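PDB 3PPB: putative tetR family transcription regulator, which probably binds DNA through an N-terminal helix-turn-helix domain and regulates transcription, as other members of the TetR family do. Local coordinates for residues Gln20-Gln25 against Glu54-Gln59; Thr95-Asn100 against Ala163-Phe168; Gln59-Val64 against Asp122-Gly127. All coordinates share one frame; numbering follows the deposited sequence. Where two conformers were deposited one is given.

Interaction 1. Residues Gln20-Gln25 against Glu54-Gln59. With EDO (1,2-ethanediol), chain I.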
ATOM      1  N   GLN A  20      -3.434  -8.914  16.869  1.00 40.68           N
ATOM      2  CA  GLN A  20      -2.038  -8.906  17.290  1.00 40.74           C
ATOM      3  C   GLN A  20      -1.192  -9.884  16.456  1.00 44.24           C
ATOM      4  O   GLN A  20      -0.146  -9.501  15.931  1.00 43.91           O
ATOM      5  CB  GLN A  20      -1.918  -9.258  18.786  1.00 43.40           C
ATOM      6  CG  GLN A  20      -2.449  -8.191  19.731  1.00 61.60           C
ATOM      7  N   LEU A  21      -1.653 -11.131  16.318  1.00 40.67           N
ATOM      8  CA  LEU A  21      -0.887 -12.168  15.627  1.00 40.39           C
ATOM      9  C   LEU A  21      -0.825 -11.980  14.118  1.00 42.73           C
ATOM     10  O   LEU A  21       0.241 -12.205  13.547  1.00 42.97           O
ATOM     11  CB  LEU A  21      -1.421 -13.565  15.966  1.00 40.96           C
ATOM     12  CG  LEU A  21      -1.216 -14.023  17.413  1.00 45.56           C
ATOM     13  CD1 LEU A  21      -2.072 -15.215  17.723  1.00 45.03           C
ATOM     14  CD2 LEU A  21       0.260 -14.350  17.701  1.00 48.43           C
ATOM     15  N   PHE A  22      -1.936 -11.562  13.469  1.00 38.21           N
ATOM     16  CA  PHE A  22      -1.943 -11.322  12.020  1.00 37.26           C
ATOM     17  C   PHE A  22      -0.987 -10.180  11.657  1.00 43.69           C
ATOM     18  O   PHE A  22      -0.485 -10.142  10.539  1.00 44.60           O
ATOM     19  CB  PHE A  22      -3.359 -11.022  11.490  1.00 37.80           C
ATOM     20  CG  PHE A  22      -4.335 -12.177  11.481  1.00 39.10           C
ATOM     21  CD1 PHE A  22      -3.886 -13.491  11.581  1.00 43.13           C
ATOM     22  CD2 PHE A  22      -5.698 -11.953  11.343  1.00 39.24           C
ATOM     23  CE1 PHE A  22      -4.785 -14.556  11.553  1.00 44.70           C
ATOM     24  CE2 PHE A  22      -6.599 -13.014  11.311  1.00 43.41           C
ATOM     25  CZ  PHE A  22      -6.139 -14.314  11.431  1.00 43.62           C
ATOM     26  N   VAL A  23      -0.704  -9.284  12.604  1.00 40.29           N
ATOM     27  CA  VAL A  23       0.227  -8.189  12.347  1.00 40.69           C
ATOM     28  C   VAL A  23       1.678  -8.657  12.605  1.00 47.86           C
ATOM     29  O   VAL A  23       2.542  -8.414  11.767  1.00 47.22           O
ATOM     30  CB  VAL A  23      -0.139  -6.940  13.188  1.00 43.63           C
ATOM     31  CG1 VAL A  23       1.050  -5.986  13.337  1.00 43.78           C
ATOM     32  CG2 VAL A  23      -1.347  -6.231  12.599  1.00 41.47           C
ATOM     33  N   SER A  24       1.950  -9.297  13.761  1.00 45.95           N
ATOM     34  CA  SER A  24       3.319  -9.694  14.105  1.00 46.17           C
ATOM     35  C   SER A  24       3.811 -10.936  13.363  1.00 51.57           C
ATOM     36  O   SER A  24       5.013 -11.039  13.131  1.00 51.89           O
ATOM     37  CB  SER A  24       3.462  -9.902  15.608  1.00 48.86           C
ATOM     38  OG  SER A  24       2.457 -10.771  16.103  1.00 61.32           O
ATOM     39  N   GLN A  25       2.911 -11.862  12.980  1.00 48.82           N
ATOM     40  CA  GLN A  25       3.302 -13.123  12.326  1.00 49.26           C
ATOM     41  C   GLN A  25       2.668 -13.371  10.950  1.00 53.35           C
ATOM     42  O   GLN A  25       2.961 -14.389  10.332  1.00 56.33           O
ATOM     43  CB  GLN A  25       2.917 -14.300  13.220  1.00 51.27           C
ATOM     44  CG  GLN A  25       3.704 -14.388  14.512  1.00 60.76           C
ATOM     45  CD  GLN A  25       3.213 -15.486  15.422  1.00 77.05           C
ATOM     46  OE1 GLN A  25       3.525 -15.498  16.617  1.00 76.18           O
ATOM     47  NE2 GLN A  25       2.446 -16.437  14.892  1.00 60.43           N
ATOM     48  N   GLU A  54      -9.905 -17.587   7.415  1.00 47.54           N
ATOM     49  CA  GLU A  54     -10.287 -16.641   6.372  1.00 46.25           C
ATOM     50  C   GLU A  54     -11.458 -15.773   6.854  1.00 49.68           C
ATOM     51  O   GLU A  54     -11.382 -14.548   6.743  1.00 46.95           O
ATOM     52  CB  GLU A  54     -10.673 -17.398   5.086  1.00 48.04           C
ATOM     53  CG  GLU A  54      -9.506 -17.964   4.287  1.00 50.52           C
ATOM     54  CD  GLU A  54      -8.783 -19.178   4.837  1.00 67.70           C
ATOM     55  OE1 GLU A  54      -9.352 -19.895   5.692  1.00 55.03           O
ATOM     56  OE2 GLU A  54      -7.639 -19.423   4.395  1.00 64.98           O
ATOM     57  N   GLN A  55     -12.521 -16.403   7.424  1.00 48.27           N
ATOM     58  CA  GLN A  55     -13.692 -15.689   7.951  1.00 48.91           C
ATOM     59  C   GLN A  55     -13.311 -14.796   9.138  1.00 50.97           C
ATOM     60  O   GLN A  55     -13.816 -13.678   9.235  1.00 49.06           O
ATOM     61  CB  GLN A  55     -14.801 -16.670   8.340  1.00 52.50           C
ATOM     62  CG  GLN A  55     -15.741 -16.907   7.165  1.00 76.39           C
ATOM     63  CD  GLN A  55     -16.667 -18.071   7.378  1.00 97.15           C
ATOM     64  OE1 GLN A  55     -16.385 -19.203   6.969  1.00 87.84           O
ATOM     65  NE2 GLN A  55     -17.817 -17.806   7.983  1.00 95.35           N
ATOM     66  N   LEU A  56     -12.397 -15.278  10.020  1.00 46.09           N
ATOM     67  CA  LEU A  56     -11.902 -14.496  11.148  1.00 44.36           C
ATOM     68  C   LEU A  56     -11.174 -13.244  10.625  1.00 45.13           C
ATOM     69  O   LEU A  56     -11.436 -12.148  11.122  1.00 45.76           O
ATOM     70  CB  LEU A  56     -10.989 -15.355  12.044  1.00 44.91           C
ATOM     71  CG  LEU A  56     -10.236 -14.693  13.222  1.00 49.24           C
ATOM     72  CD1 LEU A  56     -11.160 -13.826  14.109  1.00 49.65           C
ATOM     73  CD2 LEU A  56      -9.523 -15.763  14.073  1.00 49.29           C
ATOM     74  N   LEU A  57     -10.303 -13.394   9.606  1.00 37.66           N
ATOM     75  CA  LEU A  57      -9.605 -12.248   9.009  1.00 36.04           C
ATOM     76  C   LEU A  57     -10.611 -11.255   8.392  1.00 40.37           C
ATOM     77  O   LEU A  57     -10.446 -10.049   8.550  1.00 39.23           O
ATOM     78  CB  LEU A  57      -8.574 -12.687   7.938  1.00 35.56           C
ATOM     79  CG  LEU A  57      -7.927 -11.541   7.117  1.00 39.96           C
ATOM     80  CD1 LEU A  57      -7.133 -10.615   8.008  1.00 39.67           C
ATOM     81  CD2 LEU A  57      -7.083 -12.070   5.962  1.00 42.73           C
ATOM     82  N   GLU A  58     -11.635 -11.766   7.692  1.00 38.14           N
ATOM     83  CA  GLU A  58     -12.641 -10.930   7.022  1.00 37.81           C
ATOM     84  C   GLU A  58     -13.475 -10.133   8.039  1.00 41.80           C
ATOM     85  O   GLU A  58     -13.710  -8.941   7.829  1.00 38.60           O
ATOM     86  CB  GLU A  58     -13.543 -11.795   6.142  1.00 39.34           C
ATOM     87  CG  GLU A  58     -12.817 -12.322   4.919  1.00 45.39           C
ATOM     88  CD  GLU A  58     -13.566 -13.333   4.071  1.00 62.59           C
ATOM     89  OE1 GLU A  58     -14.707 -13.705   4.430  1.00 57.22           O
ATOM     90  OE2 GLU A  58     -13.011 -13.745   3.028  1.00 52.40           O
ATOM     91  N   GLN A  59     -13.875 -10.787   9.150  1.00 41.13           N
ATOM     92  CA  GLN A  59     -14.665 -10.145  10.200  1.00 42.12           C
ATOM     93  C   GLN A  59     -13.828  -9.099  10.921  1.00 44.29           C
ATOM     94  O   GLN A  59     -14.331  -8.015  11.225  1.00 42.71           O
ATOM     95  CB  GLN A  59     -15.249 -11.175  11.201  1.00 45.13           C
ATOM     96  CG  GLN A  59     -16.352 -12.081  10.611  1.00 74.82           C
ATOM     97  CD  GLN A  59     -17.475 -11.312   9.948  1.00100.56           C
ATOM     98  OE1 GLN A  59     -18.186 -10.527  10.585  1.00100.96           O
ATOM     99  NE2 GLN A  59     -17.639 -11.499   8.643  1.00 88.56           N
TER
HETATM  100  C1  EDO I 212      -9.295 -13.342   3.164  1.00 54.47           C
HETATM  101  O1  EDO I 212     -10.502 -12.898   2.538  1.00 56.31           O
HETATM  102  C2  EDO I 212      -8.997 -14.810   2.889  1.00 53.19           C
HETATM  103  O2  EDO I 212      -9.491 -15.278   1.625  1.00 60.18           O

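Interaction 2. Residues Thr95-Asn100 against Ala163-Phe168. With EDO (1,2-ethanediol), chain G.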
ATOM      1  N   THR A  95      -4.677  11.168  12.382  1.00 27.03           N
ATOM      2  CA  THR A  95      -4.640  11.161  13.849  1.00 28.09           C
ATOM      3  C   THR A  95      -5.001   9.767  14.345  1.00 34.26           C
ATOM      4  O   THR A  95      -4.332   9.243  15.243  1.00 35.70           O
ATOM      5  CB  THR A  95      -5.575  12.225  14.428  1.00 33.37           C
ATOM      6  OG1 THR A  95      -5.150  13.500  13.952  1.00 35.29           O
ATOM      7  CG2 THR A  95      -5.617  12.229  15.965  1.00 30.54           C
ATOM      8  N   TRP A  96      -6.027   9.148  13.728  1.00 30.23           N
ATOM      9  CA  TRP A  96      -6.468   7.799  14.093  1.00 30.49           C
ATOM     10  C   TRP A  96      -5.321   6.809  13.889  1.00 35.58           C
ATOM     11  O   TRP A  96      -5.079   5.985  14.767  1.00 36.54           O
ATOM     12  CB  TRP A  96      -7.712   7.393  13.289  1.00 28.77           C
ATOM     13  CG  TRP A  96      -8.209   6.012  13.620  1.00 30.63           C
ATOM     14  CD1 TRP A  96      -9.193   5.682  14.508  1.00 34.53           C
ATOM     15  CD2 TRP A  96      -7.737   4.773  13.063  1.00 30.28           C
ATOM     16  NE1 TRP A  96      -9.374   4.314  14.535  1.00 34.57           N
ATOM     17  CE2 TRP A  96      -8.476   3.728  13.671  1.00 35.16           C
ATOM     18  CE3 TRP A  96      -6.757   4.440  12.112  1.00 30.99           C
ATOM     19  CZ2 TRP A  96      -8.286   2.382  13.329  1.00 33.77           C
ATOM     20  CZ3 TRP A  96      -6.543   3.103  11.808  1.00 32.52           C
ATOM     21  CH2 TRP A  96      -7.295   2.092  12.421  1.00 33.71           C
ATOM     22  N   ALA A  97      -4.604   6.915  12.745  1.00 31.49           N
ATOM     23  CA  ALA A  97      -3.457   6.062  12.399  1.00 30.58           C
ATOM     24  C   ALA A  97      -2.336   6.145  13.462  1.00 34.64           C
ATOM     25  O   ALA A  97      -1.752   5.127  13.800  1.00 35.73           O
ATOM     26  CB  ALA A  97      -2.909   6.459  11.037  1.00 29.87           C
HETATM   27  N   MSE A  98      -2.038   7.361  13.968  1.00 29.19           N
HETATM   28  CA  MSE A  98      -0.999   7.579  14.982  1.00 27.65           C
HETATM   29  C   MSE A  98      -1.490   7.115  16.352  1.00 34.08           C
HETATM   30  O   MSE A  98      -0.689   6.639  17.147  1.00 33.53           O
HETATM   31  CB  MSE A  98      -0.580   9.057  15.047  1.00 28.33           C
HETATM   32  CG  MSE A  98      -0.026   9.609  13.715  1.00 33.15           C
HETATM   33 SE   MSE A  98       1.476   8.569  12.938  0.75 38.98          SE
HETATM   34  CE  MSE A  98       2.934   9.110  14.224  1.00 38.02           C
ATOM     35  N   ALA A  99      -2.801   7.237  16.627  1.00 32.97           N
ATOM     36  CA  ALA A  99      -3.382   6.833  17.911  1.00 34.67           C
ATOM     37  C   ALA A  99      -3.583   5.304  18.039  1.00 38.05           C
ATOM     38  O   ALA A  99      -3.671   4.821  19.161  1.00 37.17           O
ATOM     39  CB  ALA A  99      -4.718   7.537  18.122  1.00 36.04           C
ATOM     40  N   ASN A 100      -3.698   4.555  16.909  1.00 33.66           N
ATOM     41  CA  ASN A 100      -3.944   3.098  16.924  1.00 33.38           C
ATOM     42  C   ASN A 100      -2.862   2.378  16.116  1.00 36.92           C
ATOM     43  O   ASN A 100      -3.134   1.937  14.998  1.00 35.64           O
ATOM     44  CB  ASN A 100      -5.350   2.803  16.364  1.00 35.79           C
ATOM     45  CG  ASN A 100      -6.443   3.575  17.070  1.00 53.07           C
ATOM     46  OD1 ASN A 100      -6.986   3.125  18.075  1.00 49.60           O
ATOM     47  ND2 ASN A 100      -6.739   4.785  16.615  1.00 39.33           N
ATOM     48  N   ALA A 163       0.349   5.943   2.074  1.00 29.70           N
ATOM     49  CA  ALA A 163       1.673   6.536   1.867  1.00 27.84           C
ATOM     50  C   ALA A 163       1.986   7.538   2.987  1.00 29.51           C
ATOM     51  O   ALA A 163       3.083   7.511   3.525  1.00 28.43           O
ATOM     52  CB  ALA A 163       1.735   7.214   0.517  1.00 28.41           C
ATOM     53  N   ALA A 164       1.016   8.399   3.353  1.00 25.45           N
ATOM     54  CA  ALA A 164       1.228   9.436   4.376  1.00 24.89           C
ATOM     55  C   ALA A 164       1.374   8.812   5.758  1.00 30.25           C
ATOM     56  O   ALA A 164       2.205   9.274   6.538  1.00 31.90           O
ATOM     57  CB  ALA A 164       0.086  10.468   4.362  1.00 24.46           C
ATOM     58  N   THR A 165       0.628   7.739   6.044  1.00 24.97           N
ATOM     59  CA  THR A 165       0.709   7.074   7.347  1.00 25.48           C
ATOM     60  C   THR A 165       1.977   6.223   7.449  1.00 29.50           C
ATOM     61  O   THR A 165       2.510   6.109   8.539  1.00 27.76           O
ATOM     62  CB  THR A 165      -0.555   6.311   7.673  1.00 32.22           C
ATOM     63  OG1 THR A 165      -0.818   5.329   6.675  1.00 33.03           O
ATOM     64  CG2 THR A 165      -1.753   7.242   7.848  1.00 25.83           C
ATOM     65  N   ARG A 166       2.489   5.682   6.323  1.00 25.11           N
ATOM     66  CA  ARG A 166       3.777   4.987   6.274  1.00 24.71           C
ATOM     67  C   ARG A 166       4.858   6.000   6.652  1.00 30.04           C
ATOM     68  O   ARG A 166       5.669   5.747   7.532  1.00 32.72           O
ATOM     69  CB  ARG A 166       4.037   4.433   4.840  1.00 26.77           C
ATOM     70  CG  ARG A 166       5.483   3.956   4.524  1.00 31.44           C
ATOM     71  CD  ARG A 166       5.755   2.555   5.064  1.00 45.72           C
ATOM     72  NE  ARG A 166       5.967   2.570   6.512  1.00 54.78           N
ATOM     73  CZ  ARG A 166       5.267   1.858   7.390  1.00 64.08           C
ATOM     74  NH1 ARG A 166       4.331   1.015   6.977  1.00 48.40           N
ATOM     75  NH2 ARG A 166       5.513   1.972   8.688  1.00 40.39           N
ATOM     76  N   TYR A 167       4.817   7.179   6.001  1.00 25.67           N
ATOM     77  CA  TYR A 167       5.743   8.292   6.207  1.00 23.86           C
ATOM     78  C   TYR A 167       5.753   8.750   7.669  1.00 29.51           C
ATOM     79  O   TYR A 167       6.833   8.886   8.257  1.00 29.35           O
ATOM     80  CB  TYR A 167       5.352   9.466   5.279  1.00 23.80           C
ATOM     81  CG  TYR A 167       6.263  10.669   5.345  1.00 24.59           C
ATOM     82  CD1 TYR A 167       7.512  10.660   4.727  1.00 26.32           C
ATOM     83  CD2 TYR A 167       5.889  11.811   6.046  1.00 25.11           C
ATOM     84  CE1 TYR A 167       8.360  11.767   4.792  1.00 25.41           C
ATOM     85  CE2 TYR A 167       6.732  12.915   6.127  1.00 24.68           C
ATOM     86  CZ  TYR A 167       7.950  12.903   5.463  1.00 29.01           C
ATOM     87  OH  TYR A 167       8.777  14.003   5.486  1.00 29.19           O
ATOM     88  N   PHE A 168       4.567   9.013   8.257  1.00 24.89           N
ATOM     89  CA  PHE A 168       4.520   9.527   9.607  1.00 23.64           C
ATOM     90  C   PHE A 168       4.836   8.471  10.654  1.00 30.43           C
ATOM     91  O   PHE A 168       5.340   8.837  11.705  1.00 30.17           O
ATOM     92  CB  PHE A 168       3.195  10.230   9.896  1.00 24.23           C
ATOM     93  CG  PHE A 168       3.074  11.560   9.153  1.00 24.24           C
ATOM     94  CD1 PHE A 168       3.975  12.595   9.394  1.00 27.15           C
ATOM     95  CD2 PHE A 168       2.041  11.782   8.248  1.00 23.89           C
ATOM     96  CE1 PHE A 168       3.867  13.818   8.724  1.00 27.32           C
ATOM     97  CE2 PHE A 168       1.936  13.009   7.551  1.00 26.95           C
ATOM     98  CZ  PHE A 168       2.847  14.020   7.808  1.00 25.62           C
TER
HETATM   99  C1  EDO G 210     -10.793   3.305  17.551  1.00 59.31           C
HETATM  100  O1  EDO G 210     -10.584   2.196  16.664  1.00 60.35           O
HETATM  101  C2  EDO G 210     -11.904   4.187  16.986  1.00 58.45           C
HETATM  102  O2  EDO G 210     -12.045   5.367  17.791  1.00 66.14           O

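Interaction 3. Residues Gln59-Val64 against Asp122-Gly127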
ATOM      1  N   GLN A  59     -13.875 -10.787   9.150  1.00 41.13           N
ATOM      2  CA  GLN A  59     -14.665 -10.145  10.200  1.00 42.12           C
ATOM      3  C   GLN A  59     -13.828  -9.099  10.921  1.00 44.29           C
ATOM      4  O   GLN A  59     -14.331  -8.015  11.225  1.00 42.71           O
ATOM      5  CB  GLN A  59     -15.249 -11.175  11.201  1.00 45.13           C
ATOM      6  CG  GLN A  59     -16.352 -12.081  10.611  1.00 74.82           C
ATOM      7  CD  GLN A  59     -17.475 -11.312   9.948  1.00100.56           C
ATOM      8  OE1 GLN A  59     -18.186 -10.527  10.585  1.00100.96           O
ATOM      9  NE2 GLN A  59     -17.639 -11.499   8.643  1.00 88.56           N
ATOM     10  N   LEU A  60     -12.544  -9.415  11.172  1.00 41.27           N
ATOM     11  CA  LEU A  60     -11.617  -8.474  11.794  1.00 40.90           C
ATOM     12  C   LEU A  60     -11.434  -7.248  10.888  1.00 42.35           C
ATOM     13  O   LEU A  60     -11.550  -6.106  11.347  1.00 41.70           O
ATOM     14  CB  LEU A  60     -10.269  -9.176  12.043  1.00 41.49           C
ATOM     15  CG  LEU A  60      -9.162  -8.330  12.650  1.00 46.99           C
ATOM     16  CD1 LEU A  60      -9.559  -7.777  14.029  1.00 48.87           C
ATOM     17  CD2 LEU A  60      -7.860  -9.114  12.723  1.00 48.29           C
ATOM     18  N   PHE A  61     -11.153  -7.503   9.591  1.00 37.71           N
ATOM     19  CA  PHE A  61     -10.942  -6.488   8.558  1.00 35.46           C
ATOM     20  C   PHE A  61     -12.090  -5.490   8.528  1.00 37.63           C
ATOM     21  O   PHE A  61     -11.846  -4.293   8.669  1.00 36.30           O
ATOM     22  CB  PHE A  61     -10.773  -7.165   7.180  1.00 37.19           C
ATOM     23  CG  PHE A  61     -10.516  -6.225   6.024  1.00 38.94           C
ATOM     24  CD1 PHE A  61      -9.256  -5.693   5.811  1.00 42.18           C
ATOM     25  CD2 PHE A  61     -11.533  -5.892   5.136  1.00 40.19           C
ATOM     26  CE1 PHE A  61      -9.026  -4.811   4.752  1.00 42.18           C
ATOM     27  CE2 PHE A  61     -11.291  -5.038   4.064  1.00 42.14           C
ATOM     28  CZ  PHE A  61     -10.041  -4.509   3.876  1.00 39.77           C
ATOM     29  N   LEU A  62     -13.340  -5.985   8.383  1.00 35.20           N
ATOM     30  CA  LEU A  62     -14.531  -5.134   8.294  1.00 35.29           C
ATOM     31  C   LEU A  62     -14.769  -4.372   9.599  1.00 39.22           C
ATOM     32  O   LEU A  62     -15.167  -3.192   9.560  1.00 36.89           O
ATOM     33  CB  LEU A  62     -15.784  -5.938   7.892  1.00 35.75           C
ATOM     34  CG  LEU A  62     -15.764  -6.598   6.503  1.00 39.56           C
ATOM     35  CD1 LEU A  62     -16.908  -7.573   6.361  1.00 40.22           C
ATOM     36  CD2 LEU A  62     -15.789  -5.554   5.364  1.00 40.54           C
ATOM     37  N   GLY A  63     -14.480  -5.038  10.721  1.00 36.60           N
ATOM     38  CA  GLY A  63     -14.607  -4.459  12.055  1.00 36.30           C
ATOM     39  C   GLY A  63     -13.710  -3.255  12.254  1.00 37.36           C
ATOM     40  O   GLY A  63     -14.185  -2.195  12.675  1.00 37.58           O
ATOM     41  N   VAL A  64     -12.408  -3.401  11.918  1.00 31.93           N
ATOM     42  CA  VAL A  64     -11.423  -2.313  12.037  1.00 30.81           C
ATOM     43  C   VAL A  64     -11.790  -1.185  11.037  1.00 35.47           C
ATOM     44  O   VAL A  64     -11.767  -0.016  11.418  1.00 34.54           O
ATOM     45  CB  VAL A  64      -9.937  -2.779  11.897  1.00 32.25           C
ATOM     46  CG1 VAL A  64      -8.987  -1.612  12.141  1.00 31.25           C
ATOM     47  CG2 VAL A  64      -9.614  -3.919  12.885  1.00 33.14           C
ATOM     48  N   ASP A 122     -14.335  -4.734  -1.333  1.00 41.13           N
ATOM     49  CA  ASP A 122     -15.407  -3.957  -1.966  1.00 41.63           C
ATOM     50  C   ASP A 122     -16.431  -3.500  -0.933  1.00 43.52           C
ATOM     51  O   ASP A 122     -16.894  -2.360  -1.017  1.00 42.40           O
ATOM     52  CB  ASP A 122     -16.107  -4.777  -3.080  1.00 44.95           C
ATOM     53  CG  ASP A 122     -15.297  -4.970  -4.352  1.00 55.75           C
ATOM     54  OD1 ASP A 122     -14.311  -4.217  -4.557  1.00 54.39           O
ATOM     55  OD2 ASP A 122     -15.664  -5.858  -5.155  1.00 66.92           O
ATOM     56  N   GLN A 123     -16.787  -4.392   0.029  1.00 41.26           N
ATOM     57  CA  GLN A 123     -17.749  -4.070   1.088  0.50 41.94           C
ATOM     58  C   GLN A 123     -17.194  -2.931   1.953  1.00 44.43           C
ATOM     59  O   GLN A 123     -17.947  -2.035   2.325  1.00 45.07           O
ATOM     60  CB  GLN A 123     -18.101  -5.317   1.936  0.50 44.09           C
ATOM     61  CG  GLN A 123     -18.990  -5.074   3.181  0.50 56.83           C
ATOM     62  CD  GLN A 123     -20.283  -4.310   2.952  0.50 69.30           C
ATOM     63  OE1 GLN A 123     -21.000  -4.513   1.966  0.50 67.19           O
ATOM     64  NE2 GLN A 123     -20.638  -3.447   3.897  0.50 54.51           N
ATOM     65  N   ALA A 124     -15.887  -2.948   2.234  1.00 37.68           N
ATOM     66  CA  ALA A 124     -15.250  -1.893   3.009  1.00 36.42           C
ATOM     67  C   ALA A 124     -15.229  -0.565   2.212  1.00 41.41           C
ATOM     68  O   ALA A 124     -15.532   0.488   2.772  1.00 38.81           O
ATOM     69  CB  ALA A 124     -13.840  -2.306   3.384  1.00 35.82           C
HETATM   70  N   MSE A 125     -14.899  -0.638   0.910  1.00 41.28           N
HETATM   71  CA  MSE A 125     -14.762   0.505   0.011  1.00 43.64           C
HETATM   72  C   MSE A 125     -16.095   1.202  -0.288  1.00 47.20           C
HETATM   73  O   MSE A 125     -16.195   2.419  -0.102  1.00 45.30           O
HETATM   74  CB  MSE A 125     -14.118   0.048  -1.308  1.00 47.56           C
HETATM   75  CG  MSE A 125     -13.522   1.181  -2.144  1.00 56.96           C
HETATM   76 SE   MSE A 125     -13.068   0.599  -3.986  0.75 68.20          SE
HETATM   77  CE  MSE A 125     -11.887  -0.984  -3.571  1.00 65.09           C
ATOM     78  N   HIS A 126     -17.096   0.451  -0.770  1.00 44.97           N
ATOM     79  CA  HIS A 126     -18.379   1.029  -1.184  1.00 45.78           C
ATOM     80  C   HIS A 126     -19.436   0.999  -0.085  1.00 46.73           C
ATOM     81  O   HIS A 126     -20.412   1.753  -0.174  1.00 47.27           O
ATOM     82  CB  HIS A 126     -18.896   0.318  -2.450  1.00 48.64           C
ATOM     83  CG  HIS A 126     -17.863   0.243  -3.534  1.00 52.84           C
ATOM     84  ND1 HIS A 126     -17.403  -0.974  -4.008  1.00 55.60           N
ATOM     85  CD2 HIS A 126     -17.162   1.239  -4.131  1.00 54.86           C
ATOM     86  CE1 HIS A 126     -16.475  -0.679  -4.907  1.00 55.03           C
ATOM     87  NE2 HIS A 126     -16.284   0.639  -5.002  1.00 54.72           N
ATOM     88  N   GLY A 127     -19.240   0.168   0.939  1.00 40.39           N
ATOM     89  CA  GLY A 127     -20.209   0.065   2.023  1.00 40.82           C
ATOM     90  C   GLY A 127     -19.819   0.926   3.198  1.00 44.52           C
ATOM     91  O   GLY A 127     -20.366   2.021   3.390  1.00 46.59           O
TER

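Interaction 1. Residues Gln20-Gln25 against Glu54-Gln59
Phe22 meets Leu56 and Leu57 in the hydrophobic core of the TetR-type DNA-binding domain. Here the end of helix 10-24 packs on the start of helix 53-74, the long helix that follows the predicted helix-turn-helix motif. One aromatic ring carries the whole of one side. Phe22 CE2 lies 3.9 Å from Leu57 CA, so the ring reaches the helix backbone itself. Phe22 CD2 is 3.9 Å from Leu57 CD1, and the two side chains cross at a slant. CB of Phe22 points toward helix 53-74, and with CG anti to the carbonyl carbon (chi1 -70°) the ring extends to Leu57. Leu56 is a looser neighbour, with Leu56 CG 4.4 Å from Phe22 CE2. The contact is wholly apolar and all three residues are buried.

The polar chemistry lies on another side of helix 53-74. An ethanediol, probably from the crystallisation liquor, gives a hydrogen bond from O1 to Glu58 OE2 at 2.7 Å. The diol carbon C2 rests 3.5 Å from Glu54 CG. The diol C1 lies 3.8 Å from Leu57 CD2, and Glu117 N binds the same diol. A leucine in place of Glu58 would probably leave the diol O1 without its carboxylate acceptor.

Within the fold, Ile35 of helix 32-39 touches both Phe22 and Leu56. Phe27 meets the Phe22 ring and also touches Leu57. Helix 101-110 comes in from the larger domain: Tyr110 OH is hydrogen-bonded to Phe22 O, and Phe106 packs on Leu57.

Interaction 2. Residues Thr95-Asn100 against Ala163-Phe168
Ala97 and Met98 of helix 82-99 carry the contact with Thr165 and Phe168 of helix 150-170. Before them in sequence comes Trp96, whose indole packs on Tyr161 further back on helix 150-170 and meets Phe68 edge-to-face. Trp96 NE1 makes a weak hydrogen bond of 3.2 Å to O1 of an ethanediol, probably from the crystallisation liquor. Glu67 OE1 binds the same diol.

Ala97 is where the backbones come closest, Ala97 CA lying 6.6 Å from Thr165 CA. Ala97 CB presses on Thr165 CG2 at 3.5 Å, tighter than usual for two carbons. The methyl of Thr165 faces Ala97 while its hydroxyl turns back along its own helix. OG1 sits between the backbone N and the carbonyl carbon (chi1 59°) and bonds to Tyr161 O. The hydroxyl is thus satisfied within its own helix, and the carbon side of Thr165, CG2 foremost, meets Ala97.

Met98, a selenomethionine, folds its chain to reach across. Met98 SE lies 3.9 Å from Phe168 CB, and the two side chains cross at about a right angle. Met98 CE, the terminal carbon, comes 3.5 Å from Phe168 O. The Phe168 ring leads away from Met98 and meets Trp175 edge-to-face.

Asn100 is the first residue past the helix. Asn100 ND2 gives Trp96 O a hydrogen bond of 2.8 Å, at 160° on the hydrogen. Asn100 N binds the same oxygen, so that carbonyl is held twice. ND2 also lies over one face of the indole, near the rim.

Arg166 NH1 is hydrogen-bonded to Met112 O of the second subunit. A tight alanine–threonine contact and a bent selenomethionine join two helices of the all-helical, tetracycline repressor-like C-terminal domain, next to the subunit interface.

Interaction 3. Residues Gln59-Val64 against Asp122-Gly127
Phe61 and Leu62 of helix 53-74 lean on Ala124 of helix 118-128, joining two helices of the tetracycline repressor-like fold. The short segments run nearly parallel, with 19° between their directions. Their axes stay 10.1 Å apart at the closest, so side chains bridge the distance.

The close-packed part is formed by Phe61 and Ala124, both buried. Ring atom CE2 of Phe61 meets Ala124 CB at 3.8 Å. CG of Phe61 is anti to the backbone N (chi1 -179°), and this carries the ring across to the small residue. Ala124 is also the residue whose CA comes nearest to segment 59-64, with Ala124 CA 6.2 Å from Leu62 CA. Its methyl is short enough to let the backbones approach there. Phe106 of helix 101-110 packs on Phe61 too, and Val120 touches both Phe61 and Leu62.

Leu62 stands between this inner part and the solvent side. Its CD2 does the touching, and it serves two residues of the other helix. Leu62 CD2 lies 4.1 Å from Ala124 N. Leu62 CD2 is also 4.3 Å from Ala124 CB, looser than the Phe61 contact. Ile128 covers Leu62 as well.

Gln123 forms the outer margin. It is exposed and was deposited in two conformers, so the details of its contact hold for one of them. In that conformer the aliphatic part of the chain meets Leu62, and the turn about the CB–CG bond (chi2 52°) leaves CB and CG to make the contact. The two side chains cross at about a right angle, and the nearest approach is Leu62 CD2 to Gln123 CG, at 3.9 Å.

Overall arrangement
Interactions 1 and 3 both use helix 53-74 and share Gln59. They meet where Phe22 CD2 packs 3.8 Å from Leu60 CD2. Interaction 1 belongs to the DNA-binding domain, while interaction 3 ties the same long helix to helix 118-128. Interaction 2 joins two other helices, with its centre about 20 Å from that of interaction 1. It touches interaction 3 where Trp96 packs on Val64. Interactions 1 and 2 are buried, and interaction 3 runs out to an exposed glutamine. All three rest mainly on apolar side chains. An aromatic ring on leucines carries interaction 1, small methyls and a selenomethionine interaction 2, and an alanine against Phe61 and Leu62 interaction 3.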